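Local coordinates for protein importin subunit beta-1 (Saccharomyces cerevisiae, PDB 5OWU) that carries proteins into the nucleus by associating with importin alpha, which binds the classical nuclear localization signal of the cargo, at residues A731-P736 with I783-E788; Q46-E51 with L60-L65; N331-Q336 with L371-Q376; N215-G220 with Y256-P261; A540-F545 with A581-K586. One frame throughout, in Å; residues are numbered along the deposited sequence.

In the fold
All five contacts lie in one HEAT-repeat solenoid, in the chain order 2, 4, 3, 5, 1. Contacts 2 and 5 pair helix with helix inside single repeats, HEAT 2 and HEAT 13. Contacts 1 and 3 set a helix end or turn against a helix and join consecutive repeats, HEAT 17 to 18 and HEAT 8 to 9. Contact 4 brings the turn leading into HEAT 6 against the 3-10 segment between HEAT 6 and HEAT 7. None touches another: the centres of contacts 2 and 5 are about 63 Å apart, and even contacts 3 and 4 approach only to about 20 Å between nearest atoms. This spread is consistent with a solenoid held by local contacts between neighbouring helices.

Contact 1: residues A731-P736 with I783-E788; sequences AQNTKP and IAQVAE
Q785 of helix 776-788 meets Q732 at the C-terminal end of helix 718-732, where HEAT 17 and HEAT 18 of the importin solenoid lie side by side. Followed in sequence, the second segment begins with I783 and A784, which face other neighbours: I783 packs on L805 and I806 of helix 796-812, A784 on W826. Q785 comes next and makes the whole crossing. Its CG stands anti to its own carbonyl carbon (chi1 -61°) and the chain runs extended from there, carrying the amide out to the end of helix 718-732. NE2 donates to Q732 O at 3.1 Å in a bent bond (143° at the hydrogen), approaching from above the carbonyl plane. Q785 OE1 is also 3.1 Å from Q732 O, but both are acceptors and no bond joins them. The same Q785 NE2 also lies 3.6 Å from Q732 CB, and the two amides are turned 82° against each other. The Q732 amide is engaged elsewhere, OE1 with Y758 OH and NE2 with T778 O, two bonds that should fix its rotation. With an alanine in place of Q785, Q732 O would probably lose this donor and a gap would be likely to open beside Q732 CB and CG. V786 and A787 then turn to Y830 of helix 825-836. The segment finishes with a backbone bond back to Q785, E788 N to Q785 O at 3.2 Å.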
# COMPACT_ATOMS: atom_id res chain seq x y z
N ALA A 731 8.93 4.38 21.42
CA ALA A 731 8.26 4.30 20.12
C ALA A 731 9.03 5.06 19.05
O ALA A 731 9.13 4.60 17.91
CB ALA A 731 6.84 4.83 20.23
N GLN A 732 9.59 6.23 19.39
CA GLN A 732 10.22 7.02 18.34
C GLN A 732 11.57 6.45 17.93
O GLN A 732 12.03 6.74 16.82
CB GLN A 732 10.37 8.48 18.79
CG GLN A 732 11.50 8.76 19.76
CD GLN A 732 11.42 10.17 20.31
OE1 GLN A 732 10.33 10.68 20.57
NE2 GLN A 732 12.57 10.81 20.49
N ASN A 733 12.20 5.64 18.78
CA ASN A 733 13.48 5.02 18.49
C ASN A 733 13.33 3.60 17.96
O ASN A 733 14.33 2.90 17.81
CB ASN A 733 14.35 5.01 19.74
CG ASN A 733 14.88 6.38 20.08
OD1 ASN A 733 15.08 7.22 19.19
ND2 ASN A 733 15.12 6.63 21.35
N THR A 734 12.11 3.16 17.68
CA THR A 734 11.89 1.85 17.09
C THR A 734 12.10 1.95 15.58
O THR A 734 11.37 2.67 14.89
CB THR A 734 10.48 1.34 17.40
OG1 THR A 734 10.34 1.17 18.82
CG2 THR A 734 10.22 0.01 16.70
N LYS A 735 13.11 1.25 15.08
CA LYS A 735 13.35 1.21 13.65
C LYS A 735 12.24 0.42 12.95
O LYS A 735 11.51 -0.34 13.59
CB LYS A 735 14.70 0.57 13.34
CG LYS A 735 15.88 1.19 14.08
CD LYS A 735 16.06 2.65 13.72
CE LYS A 735 17.26 3.26 14.44
NZ LYS A 735 17.12 3.19 15.92
N PRO A 736 12.09 0.59 11.64
CA PRO A 736 11.16 -0.28 10.91
C PRO A 736 11.55 -1.74 11.10
O PRO A 736 12.73 -2.08 11.22
CB PRO A 736 11.32 0.18 9.45
CG PRO A 736 11.85 1.57 9.54
CD PRO A 736 12.73 1.58 10.76
N ILE A 783 11.41 15.67 16.64
CA ILE A 783 11.17 16.67 15.61
C ILE A 783 12.22 16.54 14.51
O ILE A 783 11.90 16.64 13.32
CB ILE A 783 11.15 18.08 16.23
CG1 ILE A 783 9.99 18.19 17.24
CG2 ILE A 783 11.00 19.14 15.14
CD1 ILE A 783 9.86 19.54 17.93
N ALA A 784 13.47 16.29 14.89
CA ALA A 784 14.51 16.04 13.90
C ALA A 784 14.13 14.86 13.01
O ALA A 784 14.30 14.91 11.78
CB ALA A 784 15.85 15.78 14.59
N GLN A 785 13.59 13.79 13.60
CA GLN A 785 13.09 12.70 12.77
C GLN A 785 12.06 13.20 11.77
O GLN A 785 12.05 12.77 10.61
CB GLN A 785 12.50 11.59 13.63
CG GLN A 785 13.47 10.95 14.59
CD GLN A 785 12.90 9.72 15.25
OE1 GLN A 785 12.38 8.83 14.57
NE2 GLN A 785 12.97 9.67 16.57
N VAL A 786 11.18 14.11 12.20
CA VAL A 786 10.19 14.66 11.27
C VAL A 786 10.89 15.38 10.12
O VAL A 786 10.55 15.20 8.95
CB VAL A 786 9.21 15.59 12.00
CG1 VAL A 786 8.33 16.37 11.00
CG2 VAL A 786 8.33 14.80 12.95
N ALA A 787 11.88 16.21 10.45
CA ALA A 787 12.55 17.01 9.44
C ALA A 787 13.37 16.16 8.48
O ALA A 787 13.68 16.63 7.38
CB ALA A 787 13.45 18.05 10.11
N GLU A 788 13.73 14.93 8.86
CA GLU A 788 14.56 14.09 8.00
C GLU A 788 13.76 13.25 7.01
O GLU A 788 14.20 13.06 5.88
CB GLU A 788 15.42 13.16 8.85
CG GLU A 788 16.75 13.76 9.27
CD GLU A 788 17.49 12.89 10.27
OE1 GLU A 788 18.36 12.10 9.86
OE2 GLU A 788 17.18 13.00 11.48

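Contact 2: residues Q46-E51 with L60-L65; sequences QVLIDE and LAALTL
V47 and L48 of helix 37-48 face A61 and A62 of helix 55-67, the two helices of HEAT 2 running roughly antiparallel as in a HEAT hairpin. The four side chains meet in two pairs, each a branched residue set against an alanine methyl. V47 points toward the second helix and lays CG1 alongside A61 CB, 4.1 Å away. L48, with CG anti to the backbone N (chi1 175°), sets its forked end against A62, and the methyl of that alanine sits almost evenly between the two prongs, L48 CD1 at 3.8 Å from A62 CB and L48 CD2 at 3.9 Å. The small alanines allow the backbones to come close: the CA atoms of L48 and A62 are 5.9 Å apart, and A61 CB lies 4.2 Å from L48 N. All four touching residues are buried, and no hydrogen bond crosses between the segments. Other helices complete the core, A61 also touching L10 of helix 3-15 and L48 reaching A103 of helix 90-104 and L118 of helix 109-126. Just before A61, L60 O accepts twice from the residue one turn on, through T64 N and T64 OG1, which approach from opposite faces of the carbonyl plane; the hydroxyl bond, T64 OG1 to L60 O, is 2.8 Å long.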
# COMPACT_ATOMS: atom_id res chain seq x y z
N GLN A 46 20.34 -34.23 8.30
CA GLN A 46 20.41 -35.66 8.04
C GLN A 46 19.05 -36.23 7.67
O GLN A 46 18.95 -37.11 6.81
CB GLN A 46 20.99 -36.40 9.26
CG GLN A 46 22.50 -36.24 9.46
CD GLN A 46 23.37 -36.88 8.36
OE1 GLN A 46 24.47 -36.39 8.08
NE2 GLN A 46 22.89 -37.98 7.77
N VAL A 47 17.98 -35.73 8.29
CA VAL A 47 16.64 -36.20 7.93
C VAL A 47 16.29 -35.75 6.52
O VAL A 47 15.69 -36.50 5.74
CB VAL A 47 15.61 -35.73 8.96
CG1 VAL A 47 14.18 -36.07 8.50
CG2 VAL A 47 15.89 -36.38 10.32
N LEU A 48 16.68 -34.52 6.15
CA LEU A 48 16.44 -34.06 4.78
C LEU A 48 16.84 -35.11 3.75
O LEU A 48 16.13 -35.31 2.76
CB LEU A 48 17.18 -32.75 4.54
CG LEU A 48 17.14 -32.17 3.12
CD1 LEU A 48 15.71 -32.01 2.62
CD2 LEU A 48 17.87 -30.85 3.11
N ILE A 49 17.96 -35.79 3.96
CA ILE A 49 18.48 -36.75 2.98
C ILE A 49 18.10 -38.19 3.32
O ILE A 49 18.58 -39.11 2.64
CB ILE A 49 20.00 -36.62 2.83
CG1 ILE A 49 20.71 -36.93 4.16
CG2 ILE A 49 20.37 -35.22 2.32
CD1 ILE A 49 22.19 -37.13 4.03
N ASP A 50 17.28 -38.41 4.34
CA ASP A 50 16.98 -39.77 4.80
C ASP A 50 15.80 -40.32 4.01
O ASP A 50 14.65 -39.96 4.24
CB ASP A 50 16.69 -39.77 6.30
CG ASP A 50 16.31 -41.14 6.83
OD1 ASP A 50 16.82 -42.16 6.30
OD2 ASP A 50 15.49 -41.21 7.76
N GLU A 51 16.09 -41.21 3.05
CA GLU A 51 15.04 -41.78 2.22
C GLU A 51 14.04 -42.60 3.03
O GLU A 51 12.89 -42.76 2.60
CB GLU A 51 15.66 -42.64 1.12
CG GLU A 51 16.35 -41.83 0.01
CD GLU A 51 17.79 -42.26 -0.24
OE1 GLU A 51 18.42 -42.84 0.68
OE2 GLU A 51 18.30 -42.01 -1.35
N LEU A 60 9.89 -30.82 5.98
CA LEU A 60 9.73 -30.07 7.22
C LEU A 60 11.07 -29.86 7.92
O LEU A 60 11.34 -28.78 8.45
CB LEU A 60 8.75 -30.79 8.14
CG LEU A 60 8.57 -30.22 9.54
CD1 LEU A 60 7.90 -28.86 9.50
CD2 LEU A 60 7.78 -31.19 10.42
N ALA A 61 11.93 -30.88 7.94
CA ALA A 61 13.25 -30.72 8.53
C ALA A 61 13.99 -29.55 7.90
O ALA A 61 14.47 -28.63 8.60
CB ALA A 61 14.07 -32.00 8.34
N ALA A 62 14.06 -29.55 6.56
CA ALA A 62 14.78 -28.48 5.86
C ALA A 62 14.15 -27.12 6.12
O ALA A 62 14.86 -26.13 6.36
CB ALA A 62 14.82 -28.77 4.37
N LEU A 63 12.82 -27.02 6.06
CA LEU A 63 12.19 -25.71 6.17
C LEU A 63 12.27 -25.16 7.59
O LEU A 63 12.41 -23.95 7.79
CB LEU A 63 10.74 -25.78 5.69
CG LEU A 63 10.54 -26.20 4.22
CD1 LEU A 63 9.05 -26.24 3.85
CD2 LEU A 63 11.31 -25.29 3.27
N THR A 64 12.18 -26.03 8.60
CA THR A 64 12.31 -25.57 9.99
C THR A 64 13.72 -25.05 10.25
O THR A 64 13.90 -23.96 10.82
CB THR A 64 11.96 -26.70 10.96
OG1 THR A 64 10.66 -27.22 10.67
CG2 THR A 64 11.97 -26.20 12.40
N LEU A 65 14.73 -25.80 9.80
CA LEU A 65 16.08 -25.27 9.94
C LEU A 65 16.22 -23.94 9.18
O LEU A 65 16.79 -22.98 9.71
CB LEU A 65 17.10 -26.29 9.45
CG LEU A 65 18.56 -25.84 9.55
CD1 LEU A 65 18.93 -25.33 10.96
CD2 LEU A 65 19.45 -26.98 9.14

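Contact 3: residues N331-Q336 with L371-Q376; sequences NLLTRQ and LEFVEQ
F373 holds its ring carbon CG anti to the backbone N (chi1 -178°), and L333 directs its CG beside its own backbone N (chi1 -64°); these two torsions bring the ring and the leucine methyl together. L333 CD1 comes to 4.5 Å from F373 CE2, meeting the ring obliquely. At another part of the same ring, F373 CE1 lies 4.5 Å from N331 N, also at a slant, and T334 CG2 is as far from F373 CZ, 4.5 Å. Between these segments the ring touches lightly, at the limit of van der Waals contact. The type I beta turn from L332 to R335 is closed by R335 N to L332 O at 3.2 Å, and T334 OG1 ties it back to the helix end by donating to N331 O at 3.0 Å, the donor tilted 17° from the carbonyl plane. Away from F373, R335 is tied to D280 by a salt bridge. A388 of helix 383-395 touches L333, T334 and F373 alike, closing the contact from a third helix. The contact joins consecutive repeats, HEAT 8 to HEAT 9, of the HEAT solenoid, the turn after helix 317-332 meeting helix 367-377.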
# COMPACT_ATOMS: atom_id res chain seq x y z
N ASN A 331 -6.36 0.60 -29.64
CA ASN A 331 -6.88 -0.61 -30.27
C ASN A 331 -7.09 -1.72 -29.26
O ASN A 331 -8.02 -2.52 -29.40
CB ASN A 331 -5.93 -1.08 -31.38
CG ASN A 331 -6.39 -2.38 -32.02
OD1 ASN A 331 -7.40 -2.41 -32.73
ND2 ASN A 331 -5.66 -3.46 -31.76
N LEU A 332 -6.24 -1.81 -28.23
CA LEU A 332 -6.43 -2.84 -27.22
C LEU A 332 -7.69 -2.61 -26.40
O LEU A 332 -8.20 -3.56 -25.79
CB LEU A 332 -5.22 -2.93 -26.30
CG LEU A 332 -3.92 -3.43 -26.93
CD1 LEU A 332 -2.78 -3.33 -25.92
CD2 LEU A 332 -4.07 -4.86 -27.43
N LEU A 333 -8.19 -1.38 -26.35
CA LEU A 333 -9.40 -1.13 -25.56
C LEU A 333 -10.62 -1.92 -26.04
O LEU A 333 -11.57 -2.09 -25.26
CB LEU A 333 -9.74 0.36 -25.56
CG LEU A 333 -8.70 1.28 -24.90
CD1 LEU A 333 -9.13 2.73 -25.02
CD2 LEU A 333 -8.49 0.90 -23.44
N THR A 334 -10.64 -2.40 -27.28
CA THR A 334 -11.81 -3.10 -27.81
C THR A 334 -11.76 -4.60 -27.55
O THR A 334 -12.52 -5.35 -28.18
CB THR A 334 -11.97 -2.85 -29.31
OG1 THR A 334 -10.80 -3.31 -30.00
CG2 THR A 334 -12.18 -1.37 -29.58
N ARG A 335 -10.90 -5.05 -26.64
CA ARG A 335 -10.83 -6.46 -26.27
C ARG A 335 -11.44 -6.70 -24.89
O ARG A 335 -10.91 -7.47 -24.08
CB ARG A 335 -9.38 -6.95 -26.31
CG ARG A 335 -8.73 -6.80 -27.68
CD ARG A 335 -7.35 -7.43 -27.69
NE ARG A 335 -6.60 -7.12 -28.92
CZ ARG A 335 -5.43 -7.65 -29.23
NH1 ARG A 335 -4.84 -8.52 -28.41
NH2 ARG A 335 -4.82 -7.30 -30.35
N GLN A 336 -12.57 -6.06 -24.61
CA GLN A 336 -13.30 -6.33 -23.37
C GLN A 336 -13.89 -7.74 -23.42
O GLN A 336 -13.82 -8.45 -24.42
CB GLN A 336 -14.41 -5.31 -23.16
CG GLN A 336 -14.06 -3.86 -23.50
CD GLN A 336 -14.42 -3.49 -24.93
OE1 GLN A 336 -14.28 -4.30 -25.85
NE2 GLN A 336 -14.89 -2.26 -25.13
N LEU A 371 -8.32 11.80 -29.13
CA LEU A 371 -9.51 12.46 -29.65
C LEU A 371 -9.88 11.91 -31.02
O LEU A 371 -11.07 11.78 -31.35
CB LEU A 371 -9.28 13.97 -29.71
CG LEU A 371 -9.18 14.65 -28.35
CD1 LEU A 371 -8.74 16.09 -28.50
CD2 LEU A 371 -10.52 14.55 -27.59
N GLU A 372 -8.89 11.57 -31.84
CA GLU A 372 -9.19 10.94 -33.12
C GLU A 372 -9.92 9.61 -32.91
O GLU A 372 -10.95 9.35 -33.54
CB GLU A 372 -7.90 10.73 -33.93
CG GLU A 372 -8.15 10.41 -35.39
CD GLU A 372 -6.89 10.02 -36.14
OE1 GLU A 372 -5.78 10.41 -35.70
OE2 GLU A 372 -7.01 9.31 -37.17
N PHE A 373 -9.39 8.76 -32.02
CA PHE A 373 -10.05 7.49 -31.72
C PHE A 373 -11.48 7.70 -31.21
O PHE A 373 -12.43 7.03 -31.65
CB PHE A 373 -9.21 6.73 -30.70
CG PHE A 373 -9.75 5.39 -30.33
CD1 PHE A 373 -9.45 4.28 -31.10
CD2 PHE A 373 -10.56 5.24 -29.22
CE1 PHE A 373 -9.94 3.04 -30.76
CE2 PHE A 373 -11.05 4.00 -28.87
CZ PHE A 373 -10.75 2.90 -29.65
N VAL A 374 -11.66 8.64 -30.28
CA VAL A 374 -12.98 8.91 -29.72
C VAL A 374 -13.94 9.30 -30.84
O VAL A 374 -15.04 8.73 -30.97
CB VAL A 374 -12.90 10.01 -28.65
CG1 VAL A 374 -14.29 10.40 -28.15
CG2 VAL A 374 -12.05 9.55 -27.49
N GLU A 375 -13.55 10.27 -31.66
CA GLU A 375 -14.39 10.72 -32.77
C GLU A 375 -14.74 9.56 -33.69
O GLU A 375 -15.89 9.45 -34.14
CB GLU A 375 -13.67 11.82 -33.56
CG GLU A 375 -14.40 12.29 -34.82
CD GLU A 375 -13.65 13.37 -35.58
OE1 GLU A 375 -12.49 13.13 -35.99
OE2 GLU A 375 -14.22 14.47 -35.77
N GLN A 376 -13.79 8.67 -33.95
CA GLN A 376 -14.05 7.57 -34.87
C GLN A 376 -15.02 6.55 -34.28
O GLN A 376 -15.73 5.88 -35.02
CB GLN A 376 -12.74 6.88 -35.26
CG GLN A 376 -12.67 6.47 -36.72
CD GLN A 376 -12.59 7.66 -37.65
OE1 GLN A 376 -11.62 8.42 -37.64
NE2 GLN A 376 -13.63 7.85 -38.47

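Contact 4: residues N215-G220 with Y256-P261; sequences NMEREG and YTFMKP
The ring of F258 is sandwiched between M216 O and T257 CG2 in the HEAT solenoid, F258 lying between HEAT 6 and HEAT 7 and M216 just ahead of HEAT 6. M216 O stands 4.2 Å above one face of the F258 ring, over its centre; on the opposite face T257 CG2 sits 3.5 Å above the plane, displaced toward the rim. The ring is thus held between a backbone oxygen from the other segment and the methyl of its own neighbour in sequence. At its far end F258 CZ meets E217 CG at 4.1 Å, an oblique approach in which the methylene portion of the glutamate does the touching. The carboxylate plane is turned 62° from the ring. F258 reaches there because its CG lies anti to the carbonyl carbon (chi1 -62°), sending the ring toward the bend between helix 213-216 and helix 219-233. M216 starts toward F258 at CB, but its sulfur end leads away and its side chain packs on L225 and Y255. No hydrogen bond links the segments, yet M216 O is not left to the ring alone: R222 NH1 bonds to it, and F258 also touches R222. R218 N bonds to N215 O at 3.0 Å in the turn, and M259 N to Y256 O at 2.9 Å closes the 3-10 segment that carries F258.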
# COMPACT_ATOMS: atom_id res chain seq x y z
N ASN A 215 27.75 -4.77 -11.89
CA ASN A 215 27.77 -5.37 -13.23
C ASN A 215 27.09 -4.46 -14.24
O ASN A 215 27.58 -4.31 -15.37
CB ASN A 215 27.09 -6.74 -13.20
CG ASN A 215 27.69 -7.67 -12.18
OD1 ASN A 215 27.28 -7.68 -11.01
ND2 ASN A 215 28.67 -8.46 -12.60
N MET A 216 25.96 -3.85 -13.87
CA MET A 216 25.23 -2.98 -14.79
C MET A 216 26.02 -1.72 -15.12
O MET A 216 25.84 -1.15 -16.20
CB MET A 216 23.87 -2.61 -14.19
CG MET A 216 22.88 -3.78 -14.11
SD MET A 216 22.31 -4.33 -15.73
CE MET A 216 23.49 -5.61 -16.14
N GLU A 217 26.90 -1.28 -14.23
CA GLU A 217 27.75 -0.14 -14.54
C GLU A 217 28.87 -0.48 -15.51
O GLU A 217 29.60 0.43 -15.92
CB GLU A 217 28.33 0.43 -13.24
CG GLU A 217 27.27 1.00 -12.31
CD GLU A 217 27.82 1.42 -10.96
OE1 GLU A 217 28.98 1.05 -10.64
OE2 GLU A 217 27.10 2.12 -10.22
N ARG A 218 29.03 -1.74 -15.90
CA ARG A 218 30.01 -2.15 -16.89
C ARG A 218 29.30 -2.31 -18.23
O ARG A 218 28.41 -3.17 -18.36
CB ARG A 218 30.71 -3.45 -16.50
CG ARG A 218 31.51 -3.35 -15.21
CD ARG A 218 31.88 -4.73 -14.69
NE ARG A 218 32.23 -4.67 -13.27
CZ ARG A 218 32.24 -5.71 -12.45
NH1 ARG A 218 31.90 -6.92 -12.90
NH2 ARG A 218 32.57 -5.55 -11.18
N GLU A 219 29.69 -1.51 -19.21
CA GLU A 219 28.95 -1.45 -20.47
C GLU A 219 28.87 -2.82 -21.13
O GLU A 219 27.81 -3.20 -21.63
CB GLU A 219 29.60 -0.44 -21.42
CG GLU A 219 28.72 -0.08 -22.62
CD GLU A 219 29.48 0.66 -23.72
OE1 GLU A 219 30.58 1.20 -23.44
OE2 GLU A 219 28.99 0.68 -24.86
N GLY A 220 29.97 -3.57 -21.16
CA GLY A 220 29.96 -4.84 -21.86
C GLY A 220 29.05 -5.87 -21.21
O GLY A 220 28.29 -6.57 -21.89
N TYR A 256 16.70 2.49 -14.97
CA TYR A 256 16.22 3.46 -15.95
C TYR A 256 17.38 4.23 -16.58
O TYR A 256 17.44 4.39 -17.81
CB TYR A 256 15.23 4.43 -15.30
CG TYR A 256 14.65 5.46 -16.25
CD1 TYR A 256 13.49 5.19 -16.98
CD2 TYR A 256 15.26 6.70 -16.42
CE1 TYR A 256 12.96 6.14 -17.86
CE2 TYR A 256 14.73 7.64 -17.29
CZ TYR A 256 13.59 7.36 -18.01
OH TYR A 256 13.09 8.32 -18.87
N THR A 257 18.33 4.69 -15.76
CA THR A 257 19.37 5.59 -16.23
C THR A 257 20.20 4.99 -17.36
O THR A 257 20.84 5.75 -18.11
CB THR A 257 20.29 6.00 -15.07
OG1 THR A 257 21.14 7.08 -15.48
CG2 THR A 257 21.14 4.83 -14.60
N PHE A 258 20.20 3.67 -17.52
CA PHE A 258 20.99 3.00 -18.53
C PHE A 258 20.18 2.54 -19.74
O PHE A 258 20.73 1.86 -20.62
CB PHE A 258 21.70 1.78 -17.93
CG PHE A 258 22.67 2.11 -16.83
CD1 PHE A 258 23.85 2.79 -17.11
CD2 PHE A 258 22.43 1.70 -15.53
CE1 PHE A 258 24.75 3.08 -16.10
CE2 PHE A 258 23.33 1.98 -14.52
CZ PHE A 258 24.49 2.67 -14.80
N MET A 259 18.90 2.89 -19.83
CA MET A 259 18.03 2.27 -20.83
C MET A 259 17.98 2.99 -22.17
O MET A 259 17.42 2.42 -23.13
CB MET A 259 16.62 2.15 -20.27
CG MET A 259 16.50 1.13 -19.14
SD MET A 259 16.87 -0.56 -19.67
CE MET A 259 18.57 -0.75 -19.10
N LYS A 260 18.50 4.20 -22.29
CA LYS A 260 18.32 4.93 -23.55
C LYS A 260 18.86 4.17 -24.75
O LYS A 260 18.13 4.04 -25.75
CB LYS A 260 18.94 6.33 -23.43
CG LYS A 260 18.58 7.30 -24.56
CD LYS A 260 19.29 8.63 -24.38
CE LYS A 260 18.86 9.64 -25.42
NZ LYS A 260 19.78 10.81 -25.47
N PRO A 261 20.08 3.63 -24.74
CA PRO A 261 20.56 2.91 -25.93
C PRO A 261 19.74 1.67 -26.26
O PRO A 261 19.53 1.37 -27.44
CB PRO A 261 22.01 2.55 -25.57
CG PRO A 261 22.37 3.46 -24.44
CD PRO A 261 21.11 3.69 -23.68

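Contact 5: residues A540-F545 with A581-K586; sequences ASISTF and AAVIRK
V583 meets I542 and S543 through its two methyls, the first pair apolar, the second a van der Waals contact with a serine. V583 CG2 meets I542 CG2 at 4.0 Å, methyl against methyl, with the two side chains at a slant to each other. V583 CG1, placed opposite its backbone N by a chi1 of 167°, lies 3.5 Å from S543 CB and 3.6 Å from S543 OG, so the serine offers both its methylene and its hydroxyl oxygen to the valine. The small serine lets the helices come close, S543 CA and V583 CA being 6.1 Å apart. V528 of helix 516-530 touches both I542 and V583 and closes the apolar patch from the preceding helix.

Polar bonds do not cross between the segments but tie the second one to its surroundings: K586 NZ bonds to V528 O and A531 O, R585 makes a salt bridge with D665, and I584 O pairs with S628 OG. Helix 536-553 and helix 563-586 run in roughly opposing directions here, and the contact of V583 with S543 and I542 lies where the two helices of HEAT 13 face each other, as in the helical hairpin of a HEAT repeat.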
# COMPACT_ATOMS: atom_id res chain seq x y z
N ALA A 540 -31.60 17.29 6.89
CA ALA A 540 -32.65 16.67 7.69
C ALA A 540 -33.18 15.42 7.00
O ALA A 540 -33.34 14.37 7.64
CB ALA A 540 -33.78 17.67 7.95
N SER A 541 -33.39 15.49 5.68
CA SER A 541 -33.93 14.33 4.97
C SER A 541 -33.02 13.13 5.14
O SER A 541 -33.50 12.00 5.32
CB SER A 541 -34.14 14.65 3.49
OG SER A 541 -35.17 15.61 3.34
N ILE A 542 -31.70 13.34 5.09
CA ILE A 542 -30.78 12.21 5.25
C ILE A 542 -30.91 11.65 6.66
O ILE A 542 -31.02 10.43 6.86
CB ILE A 542 -29.33 12.64 4.94
CG1 ILE A 542 -29.22 13.10 3.48
CG2 ILE A 542 -28.36 11.49 5.20
CD1 ILE A 542 -27.88 13.76 3.15
N SER A 543 -30.93 12.54 7.66
CA SER A 543 -30.97 12.08 9.04
C SER A 543 -32.19 11.19 9.27
O SER A 543 -32.07 10.02 9.66
CB SER A 543 -30.98 13.29 9.98
OG SER A 543 -31.16 12.89 11.32
N THR A 544 -33.37 11.73 8.96
CA THR A 544 -34.61 10.97 9.04
C THR A 544 -34.48 9.63 8.33
O THR A 544 -34.88 8.59 8.87
CB THR A 544 -35.76 11.78 8.43
OG1 THR A 544 -35.97 12.96 9.20
CG2 THR A 544 -37.06 10.98 8.39
N PHE A 545 -33.89 9.64 7.13
CA PHE A 545 -33.83 8.41 6.35
C PHE A 545 -32.98 7.36 7.06
O PHE A 545 -33.38 6.19 7.15
CB PHE A 545 -33.27 8.69 4.95
CG PHE A 545 -32.78 7.45 4.25
CD1 PHE A 545 -33.67 6.53 3.73
CD2 PHE A 545 -31.43 7.19 4.13
CE1 PHE A 545 -33.22 5.39 3.09
CE2 PHE A 545 -30.97 6.05 3.50
CZ PHE A 545 -31.86 5.15 2.98
N ALA A 581 -23.30 8.19 11.81
CA ALA A 581 -22.23 8.86 12.54
C ALA A 581 -21.91 10.20 11.91
O ALA A 581 -21.73 11.21 12.63
CB ALA A 581 -20.99 7.97 12.59
N ALA A 582 -21.84 10.26 10.57
CA ALA A 582 -21.58 11.54 9.92
C ALA A 582 -22.69 12.55 10.20
O ALA A 582 -22.43 13.73 10.43
CB ALA A 582 -21.39 11.35 8.41
N VAL A 583 -23.95 12.09 10.18
CA VAL A 583 -25.08 12.97 10.45
C VAL A 583 -24.98 13.53 11.87
O VAL A 583 -25.14 14.74 12.10
CB VAL A 583 -26.41 12.22 10.24
CG1 VAL A 583 -27.59 12.99 10.82
CG2 VAL A 583 -26.64 11.95 8.76
N ILE A 584 -24.69 12.67 12.84
CA ILE A 584 -24.63 13.09 14.23
C ILE A 584 -23.53 14.13 14.41
O ILE A 584 -23.73 15.17 15.05
CB ILE A 584 -24.41 11.88 15.15
CG1 ILE A 584 -25.66 11.01 15.17
CG2 ILE A 584 -24.01 12.32 16.57
CD1 ILE A 584 -25.44 9.60 15.70
N ARG A 585 -22.36 13.87 13.84
CA ARG A 585 -21.26 14.82 13.99
C ARG A 585 -21.54 16.14 13.28
O ARG A 585 -21.15 17.21 13.76
CB ARG A 585 -19.96 14.21 13.47
CG ARG A 585 -19.35 13.23 14.44
CD ARG A 585 -17.85 13.11 14.24
NE ARG A 585 -17.33 11.88 14.83
CZ ARG A 585 -16.82 11.79 16.05
NH1 ARG A 585 -16.72 12.85 16.83
NH2 ARG A 585 -16.39 10.61 16.49
N LYS A 586 -22.23 16.10 12.13
CA LYS A 586 -22.36 17.32 11.35
C LYS A 586 -23.31 18.32 12.00
O LYS A 586 -23.11 19.54 11.87
CB LYS A 586 -22.84 16.99 9.93
CG LYS A 586 -22.80 18.18 8.97
CD LYS A 586 -21.36 18.59 8.66
CE LYS A 586 -21.30 19.94 7.97
NZ LYS A 586 -21.98 19.93 6.66